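Local coordinates for protein deseasin MCP-01 (Pseudoalteromonas sp., PDB 3VV3) that hydrolyses peptide bonds as a serine protease of the subtilisin family and degrades collagen, at residues N221-D229 with S244-S252; V276-N287 with L319-P330. One frame throughout, in Å; residues are numbered along the deposited sequence.

Contact 1 (N221-D229 with S244-S252)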
loop_
_atom_site.group_PDB
_atom_site.type_symbol
_atom_site.label_atom_id
_atom_site.label_comp_id
_atom_site.label_asym_id
_atom_site.label_seq_id
_atom_site.Cartn_x
_atom_site.Cartn_y
_atom_site.Cartn_z
ATOM N N ASN A 221 21.971 -14.121 4.742
ATOM C CA ASN A 221 21.285 -13.516 5.889
ATOM C C ASN A 221 19.957 -12.854 5.515
ATOM O O ASN A 221 19.287 -12.268 6.364
ATOM C CB ASN A 221 22.184 -12.503 6.604
ATOM C CG ASN A 221 22.539 -11.327 5.722
ATOM O OD1 ASN A 221 22.740 -11.484 4.516
ATOM N ND2 ASN A 221 22.622 -10.140 6.316
ATOM N N VAL A 222 19.579 -12.939 4.246
ATOM C CA VAL A 222 18.274 -12.436 3.825
ATOM C C VAL A 222 17.199 -13.476 4.132
ATOM O O VAL A 222 17.325 -14.638 3.742
ATOM C CB VAL A 222 18.258 -12.093 2.313
ATOM C CG1 VAL A 222 16.839 -11.821 1.823
ATOM C CG2 VAL A 222 19.179 -10.899 2.021
ATOM N N LEU A 223 16.155 -13.062 4.845
ATOM C CA LEU A 223 15.044 -13.948 5.162
ATOM C C LEU A 223 13.794 -13.344 4.523
ATOM O O LEU A 223 13.337 -12.286 4.932
ATOM C CB LEU A 223 14.906 -14.098 6.680
ATOM C CG LEU A 223 13.696 -14.854 7.249
ATOM C CD1 LEU A 223 13.545 -16.230 6.615
ATOM C CD2 LEU A 223 13.802 -14.964 8.763
ATOM N N SER A 224 13.281 -14.011 3.489
ATOM C CA SER A 224 12.235 -13.459 2.623
ATOM C C SER A 224 10.883 -14.010 3.010
ATOM O O SER A 224 10.708 -15.230 3.094
ATOM C CB SER A 224 12.496 -13.801 1.144
ATOM O OG SER A 224 13.700 -13.222 0.697
ATOM N N ILE A 225 9.917 -13.117 3.204
ATOM C CA ILE A 225 8.667 -13.494 3.862
ATOM C C ILE A 225 7.420 -13.307 2.991
ATOM O O ILE A 225 7.167 -12.215 2.488
ATOM C CB ILE A 225 8.506 -12.699 5.176
ATOM C CG1 ILE A 225 9.728 -12.926 6.084
ATOM C CG2 ILE A 225 7.204 -13.066 5.872
ATOM C CD1 ILE A 225 10.035 -14.390 6.335
ATOM N N ALA A 226 6.654 -14.384 2.815
ATOM C CA ALA A 226 5.345 -14.311 2.168
ATOM C C ALA A 226 4.295 -14.037 3.230
ATOM O O ALA A 226 4.539 -14.239 4.429
ATOM C CB ALA A 226 5.033 -15.622 1.426
ATOM N N SER A 227 3.115 -13.604 2.793
ATOM C CA SER A 227 2.035 -13.259 3.705
ATOM C C SER A 227 0.980 -14.364 3.794
ATOM O O SER A 227 0.638 -14.991 2.793
ATOM C CB SER A 227 1.369 -11.953 3.256
ATOM O OG SER A 227 0.235 -11.662 4.059
ATOM N N THR A 228 0.467 -14.578 5.002
ATOM C CA THR A 228 -0.645 -15.504 5.237
ATOM C C THR A 228 -1.836 -14.774 5.846
ATOM O O THR A 228 -1.706 -13.651 6.356
ATOM C CB THR A 228 -0.224 -16.671 6.163
ATOM O OG1 THR A 228 0.175 -16.161 7.446
ATOM C CG2 THR A 228 0.933 -17.443 5.552
ATOM N N ASP A 229 -3.003 -15.418 5.805
ATOM C CA ASP A 229 -4.225 -14.809 6.306
ATOM C C ASP A 229 -4.821 -15.557 7.503
ATOM O O ASP A 229 -4.232 -16.512 8.025
ATOM C CB ASP A 229 -5.269 -14.641 5.185
ATOM C CG ASP A 229 -5.805 -15.974 4.659
ATOM O OD1 ASP A 229 -5.733 -16.996 5.376
ATOM O OD2 ASP A 229 -6.308 -15.992 3.510
ATOM N N SER A 244 13.257 -18.692 -3.676
ATOM C CA SER A 244 13.533 -17.276 -3.417
ATOM C C SER A 244 12.713 -16.673 -2.270
ATOM O O SER A 244 12.956 -15.533 -1.859
ATOM C CB SER A 244 13.341 -16.447 -4.693
ATOM O OG SER A 244 11.978 -16.410 -5.072
ATOM N N VAL A 245 11.735 -17.419 -1.765
ATOM C CA VAL A 245 11.000 -17.001 -0.571
ATOM C C VAL A 245 11.085 -18.125 0.463
ATOM O O VAL A 245 11.009 -19.304 0.112
ATOM C CB VAL A 245 9.528 -16.641 -0.895
ATOM C CG1 VAL A 245 8.784 -16.186 0.372
ATOM C CG2 VAL A 245 9.479 -15.549 -1.963
ATOM N N ASP A 246 11.240 -17.771 1.733
ATOM C CA ASP A 246 11.611 -18.766 2.742
ATOM C C ASP A 246 10.456 -19.338 3.558
ATOM O O ASP A 246 10.432 -20.534 3.852
ATOM C CB ASP A 246 12.662 -18.167 3.681
ATOM C CG ASP A 246 13.916 -17.759 2.946
ATOM O OD1 ASP A 246 14.444 -18.605 2.187
ATOM O OD2 ASP A 246 14.369 -16.602 3.121
ATOM N N MET A 247 9.518 -18.481 3.945
ATOM C CA MET A 247 8.434 -18.886 4.839
ATOM C C MET A 247 7.350 -17.815 4.830
ATOM O O MET A 247 7.503 -16.791 4.176
ATOM C CB MET A 247 8.960 -19.086 6.264
ATOM C CG MET A 247 9.560 -17.814 6.872
ATOM S SD MET A 247 10.153 -18.067 8.562
ATOM C CE MET A 247 8.616 -18.390 9.425
ATOM N N GLY A 248 6.267 -18.046 5.564
ATOM C CA GLY A 248 5.182 -17.081 5.620
ATOM C C GLY A 248 4.877 -16.622 7.033
ATOM O O GLY A 248 5.294 -17.257 7.995
ATOM N N ALA A 249 4.158 -15.510 7.153
ATOM C CA ALA A 249 3.695 -15.002 8.442
ATOM C C ALA A 249 2.464 -14.126 8.195
ATOM O O ALA A 249 2.230 -13.691 7.065
ATOM C CB ALA A 249 4.802 -14.207 9.154
ATOM N N PRO A 250 1.677 -13.858 9.243
ATOM C CA PRO A 250 0.442 -13.087 9.059
ATOM C C PRO A 250 0.659 -11.693 8.450
ATOM O O PRO A 250 1.424 -10.869 8.985
ATOM C CB PRO A 250 -0.109 -12.969 10.487
ATOM C CG PRO A 250 0.401 -14.190 11.168
ATOM C CD PRO A 250 1.802 -14.368 10.621
ATOM N N GLY A 251 -0.036 -11.424 7.349
ATOM C CA GLY A 251 0.044 -10.118 6.713
ATOM C C GLY A 251 -1.279 -9.584 6.187
ATOM O O GLY A 251 -1.329 -8.475 5.664
ATOM N N SER A 252 -2.345 -10.377 6.314
ATOM C CA SER A 252 -3.674 -9.956 5.855
ATOM C C SER A 252 -4.478 -9.338 6.996
ATOM O O SER A 252 -4.796 -10.019 7.976
ATOM C CB SER A 252 -4.461 -11.150 5.290
ATOM O OG SER A 252 -3.863 -11.660 4.114
HETATM O O HOH W 1 16.359 -15.916 1.660
#
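Strands 222-228 and 247-250 pair in parallel at one border of the seven-stranded sheet of this subtilisin-like domain, 247-250 forming one edge of that sheet within the chain, and the pairing shows how a side chain can complete it where the edge strand leaves regular geometry. Along the regular part A226 N donates to M247 O at 2.9 Å, A226 O accepts from A249 N, and T228 N reaches A249 O. At the far end T228 O takes a straight bond from G251 N (3.0 Å) and a weak one from S252 N. Upstream of M247, D246 N still donates to S224 O, while its OD2 accepts from S224 N at 2.8 Å, nearly straight at 173°, on the anti side and 25° out of the carboxylate plane. CG beside its own backbone N (chi1 -60°) brings OD2 there, and L223 CD1 passes at a slant 3.6 Å from OD2. On the face that helix 269-284 covers, I225 and M247 run side by side, CD1 of I225 pressing M247 CG tightly at 3.5 Å. V245 CG1 rests 3.9 Å from A226 CB on the other face. The D246 carboxylate thus stands in for a backbone carbonyl; a water hydrogen-bonded to both OD2 and V222 O bridges the two, and the nearby K296, bonded to V222 O, would probably ease the buried charge.

Contact 2 (V276-N287 with L319-P330)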
loop_
_atom_site.group_PDB
_atom_site.type_symbol
_atom_site.label_atom_id
_atom_site.label_comp_id
_atom_site.label_asym_id
_atom_site.label_seq_id
_atom_site.Cartn_x
_atom_site.Cartn_y
_atom_site.Cartn_z
ATOM N N VAL A 276 7.903 -11.533 11.610
ATOM C CA VAL A 276 9.140 -12.311 11.580
ATOM C C VAL A 276 10.313 -11.565 12.229
ATOM O O VAL A 276 11.066 -12.149 13.024
ATOM C CB VAL A 276 9.509 -12.757 10.145
ATOM C CG1 VAL A 276 10.844 -13.500 10.147
ATOM C CG2 VAL A 276 8.402 -13.641 9.570
ATOM N N ALA A 277 10.466 -10.282 11.914
ATOM C CA ALA A 277 11.511 -9.495 12.560
ATOM C C ALA A 277 11.273 -9.453 14.069
ATOM O O ALA A 277 12.208 -9.595 14.869
ATOM C CB ALA A 277 11.571 -8.077 11.987
ATOM N N GLY A 278 10.019 -9.269 14.460
ATOM C CA GLY A 278 9.654 -9.297 15.868
ATOM C C GLY A 278 9.976 -10.638 16.500
ATOM O O GLY A 278 10.531 -10.696 17.602
ATOM N N ALA A 279 9.629 -11.724 15.813
ATOM C CA ALA A 279 9.933 -13.052 16.330
ATOM C C ALA A 279 11.445 -13.265 16.474
ATOM O O ALA A 279 11.899 -13.864 17.449
ATOM C CB ALA A 279 9.310 -14.138 15.460
ATOM N N ALA A 280 12.218 -12.768 15.510
ATOM C CA ALA A 280 13.670 -12.886 15.582
ATOM C C ALA A 280 14.182 -12.183 16.829
ATOM O O ALA A 280 15.016 -12.729 17.561
ATOM C CB ALA A 280 14.336 -12.310 14.324
ATOM N N ALA A 281 13.691 -10.970 17.070
ATOM C CA ALA A 281 14.095 -10.217 18.261
ATOM C C ALA A 281 13.707 -10.953 19.544
ATOM O O ALA A 281 14.474 -10.970 20.511
ATOM C CB ALA A 281 13.504 -8.817 18.243
ATOM N N LEU A 282 12.518 -11.554 19.557
ATOM C CA LEU A 282 12.073 -12.307 20.734
ATOM C C LEU A 282 12.976 -13.513 20.999
ATOM O O LEU A 282 13.350 -13.785 22.147
ATOM C CB LEU A 282 10.604 -12.745 20.594
ATOM C CG LEU A 282 9.946 -13.194 21.908
ATOM C CD1 LEU A 282 10.027 -12.065 22.932
ATOM C CD2 LEU A 282 8.496 -13.589 21.688
ATOM N N VAL A 283 13.342 -14.222 19.937
ATOM C CA VAL A 283 14.273 -15.342 20.043
ATOM C C VAL A 283 15.605 -14.880 20.650
ATOM O O VAL A 283 16.170 -15.546 21.513
ATOM C CB VAL A 283 14.529 -16.003 18.669
ATOM C CG1 VAL A 283 15.712 -16.958 18.743
ATOM C CG2 VAL A 283 13.270 -16.734 18.170
ATOM N N LEU A 284 16.096 -13.729 20.200
ATOM C CA LEU A 284 17.387 -13.230 20.670
ATOM C C LEU A 284 17.314 -12.743 22.116
ATOM O O LEU A 284 18.344 -12.475 22.739
ATOM C CB LEU A 284 17.897 -12.120 19.754
ATOM C CG LEU A 284 18.369 -12.570 18.369
ATOM C CD1 LEU A 284 18.587 -11.353 17.459
ATOM C CD2 LEU A 284 19.647 -13.384 18.489
ATOM N N SER A 285 16.104 -12.625 22.659
ATOM C CA SER A 285 15.968 -12.291 24.082
ATOM C C SER A 285 16.114 -13.555 24.927
ATOM O O SER A 285 16.306 -13.481 26.146
ATOM C CB SER A 285 14.635 -11.592 24.384
ATOM O OG SER A 285 13.560 -12.525 24.405
ATOM N N VAL A 286 16.030 -14.708 24.271
ATOM C CA VAL A 286 16.133 -16.014 24.937
ATOM C C VAL A 286 17.496 -16.681 24.689
ATOM O O VAL A 286 18.078 -17.302 25.583
ATOM C CB VAL A 286 14.979 -16.953 24.484
ATOM C CG1 VAL A 286 15.199 -18.374 24.972
ATOM C CG2 VAL A 286 13.625 -16.416 24.967
ATOM N N ASN A 287 18.006 -16.547 23.469
ATOM C CA ASN A 287 19.288 -17.151 23.108
ATOM C C ASN A 287 20.103 -16.241 22.197
ATOM O O ASN A 287 19.986 -16.307 20.973
ATOM C CB ASN A 287 19.088 -18.526 22.455
ATOM C CG ASN A 287 20.408 -19.274 22.228
ATOM O OD1 ASN A 287 21.492 -18.728 22.429
ATOM N ND2 ASN A 287 20.313 -20.532 21.809
ATOM N N LEU A 319 5.161 -18.846 10.342
ATOM C CA LEU A 319 5.805 -18.469 11.606
ATOM C C LEU A 319 5.089 -18.974 12.856
ATOM O O LEU A 319 3.877 -18.822 13.001
ATOM C CB LEU A 319 5.930 -16.948 11.687
ATOM C CG LEU A 319 6.557 -16.344 12.945
ATOM C CD1 LEU A 319 8.032 -16.702 13.060
ATOM C CD2 LEU A 319 6.351 -14.829 12.931
ATOM N N ASN A 320 5.856 -19.557 13.773
ATOM C CA ASN A 320 5.336 -19.875 15.090
ATOM C C ASN A 320 6.368 -19.492 16.135
ATOM O O ASN A 320 7.382 -20.169 16.293
ATOM C CB ASN A 320 4.986 -21.359 15.210
ATOM C CG ASN A 320 4.248 -21.661 16.497
ATOM O OD1 ASN A 320 4.703 -21.298 17.584
ATOM N ND2 ASN A 320 3.080 -22.289 16.380
ATOM N N VAL A 321 6.117 -18.388 16.830
ATOM C CA VAL A 321 7.142 -17.825 17.696
ATOM C C VAL A 321 7.251 -18.606 19.001
ATOM O O VAL A 321 8.322 -18.650 19.613
ATOM C CB VAL A 321 6.963 -16.308 17.936
ATOM C CG1 VAL A 321 5.691 -16.010 18.735
ATOM C CG2 VAL A 321 8.221 -15.726 18.630
ATOM N N ASN A 322 6.160 -19.252 19.406
ATOM C CA ASN A 322 6.245 -20.126 20.571
ATOM C C ASN A 322 7.239 -21.247 20.307
ATOM O O ASN A 322 8.154 -21.483 21.103
ATOM C CB ASN A 322 4.875 -20.704 20.942
ATOM C CG ASN A 322 4.937 -21.566 22.197
ATOM O OD1 ASN A 322 5.469 -21.144 23.226
ATOM N ND2 ASN A 322 4.414 -22.784 22.107
ATOM N N GLN A 323 7.064 -21.947 19.190
ATOM C CA GLN A 323 7.970 -23.044 18.864
ATOM C C GLN A 323 9.398 -22.544 18.638
ATOM O O GLN A 323 10.363 -23.245 18.929
ATOM C CB GLN A 323 7.484 -23.840 17.651
ATOM C CG GLN A 323 8.193 -25.188 17.492
ATOM C CD GLN A 323 7.876 -26.155 18.634
ATOM O OE1 GLN A 323 6.713 -26.358 18.983
ATOM N NE2 GLN A 323 8.913 -26.752 19.220
ATOM N N ALA A 324 9.532 -21.329 18.119
ATOM C CA ALA A 324 10.853 -20.764 17.903
ATOM C C ALA A 324 11.581 -20.609 19.237
ATOM O O ALA A 324 12.754 -20.960 19.352
ATOM C CB ALA A 324 10.748 -19.411 17.198
ATOM N N LEU A 325 10.882 -20.071 20.236
ATOM C CA LEU A 325 11.467 -19.880 21.566
ATOM C C LEU A 325 11.808 -21.219 22.202
ATOM O O LEU A 325 12.860 -21.371 22.827
ATOM C CB LEU A 325 10.519 -19.108 22.486
ATOM C CG LEU A 325 10.605 -17.581 22.481
ATOM C CD1 LEU A 325 10.677 -17.006 21.086
ATOM C CD2 LEU A 325 9.475 -16.958 23.279
ATOM N N ILE A 326 10.904 -22.181 22.063
ATOM C CA ILE A 326 11.156 -23.527 22.582
ATOM C C ILE A 326 12.396 -24.140 21.925
ATOM O O ILE A 326 13.291 -24.664 22.602
ATOM C CB ILE A 326 9.945 -24.447 22.346
ATOM C CG1 ILE A 326 8.745 -23.965 23.158
ATOM C CG2 ILE A 326 10.294 -25.895 22.669
ATOM C CD1 ILE A 326 7.469 -24.735 22.865
ATOM N N ASP A 327 12.456 -24.067 20.601
ATOM C CA ASP A 327 13.576 -24.643 19.869
ATOM C C ASP A 327 14.892 -23.908 20.125
ATOM O O ASP A 327 15.964 -24.463 19.895
ATOM C CB ASP A 327 13.277 -24.693 18.370
ATOM C CG ASP A 327 12.182 -25.693 18.023
ATOM O OD1 ASP A 327 11.707 -26.417 18.928
ATOM O OD2 ASP A 327 11.803 -25.759 16.836
ATOM N N ALA A 328 14.806 -22.672 20.611
ATOM C CA ALA A 328 15.991 -21.846 20.847
ATOM C C ALA A 328 16.694 -22.161 22.171
ATOM O O ALA A 328 17.742 -21.590 22.473
ATOM C CB ALA A 328 15.634 -20.378 20.787
ATOM N N ASP A 329 16.111 -23.049 22.969
ATOM C CA ASP A 329 16.768 -23.507 24.201
ATOM C C ASP A 329 17.090 -22.324 25.144
ATOM O O ASP A 329 16.165 -21.615 25.550
ATOM C CB ASP A 329 17.997 -24.357 23.863
ATOM C CG ASP A 329 17.669 -25.520 22.944
ATOM O OD1 ASP A 329 16.871 -26.396 23.348
ATOM O OD2 ASP A 329 18.218 -25.561 21.820
ATOM N N PRO A 330 18.377 -22.097 25.516
ATOM C CA PRO A 330 19.672 -22.752 25.275
ATOM C C PRO A 330 19.989 -23.818 26.326
ATOM O O PRO A 330 19.131 -24.154 27.146
ATOM C CB PRO A 330 20.685 -21.604 25.406
ATOM C CG PRO A 330 19.899 -20.398 25.928
ATOM C CD PRO A 330 18.554 -20.898 26.353
#
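Helices 276-284 and 321-327 run roughly parallel, their short axes 9.4 Å apart at closest approach and inclined by 28°, a spacing that the small residues A279 and A324 suit. A279 CB sits between two branches of the other segment, 3.7 Å from L319 CD1 and equally far from V321 CG2. That same V321 methyl, anti to its backbone N with CG1 lying between the backbone N and the carbonyl carbon (chi1 66°), also meets L282 CD2. L282 and L325 are set nearly perpendicular to each other, CD2 to CD2 at 3.9 Å, and V283 divides its branches: CG2 lies against A324 CB and L325 CD1, CG1 against A328 CB. In the subtilisin fold a long helix runs through the core behind the sheet; here helix 269-284 has S270 in its first turn, and its geometry with H105 and D50 is consistent with the family's catalytic triad, while the later turns carry the C-terminal helix 321-327. Toward the C-terminal ends V286 CG2 packs on L325 CG, and a hydrogen bond joins the apolar packing. The amide of N287, with CG anti to the backbone N (chi1 -173°), donates from ND2 to A328 O at 2.9 Å, the acceptor tilted somewhat out of the amide plane, while OD1 accepts from D289 N. An alanine here would lack both bonds and is likely to leave A328 O without this donor and D289 N without this acceptor. P330, behind a cis peptide bond, runs antiparallel to the N287 side chain, alongside its amide, with CG 3.6 Å from V286 O.

Followed from the N terminus, the two contacts come in series, neither nested nor crossed. Contact 1 closes first, across a loop of 14 residues without helix or strand that returns the chain to the sheet border. After the hairpin 254-258 and 262-266 comes helix 269-284, where contact 2 opens; it closes only after helix 292-301 and the short pair 304-305 and 317-318, so that its loop is the longer. Their centres lie about 16 Å apart, yet they touch: G248 O is probably hydrogen-bonded to L319 N, M247 CE packs on L319 CA, and V276 lies against L223 and A249. Sheet border, long helix and C-terminal helix are thereby tied together.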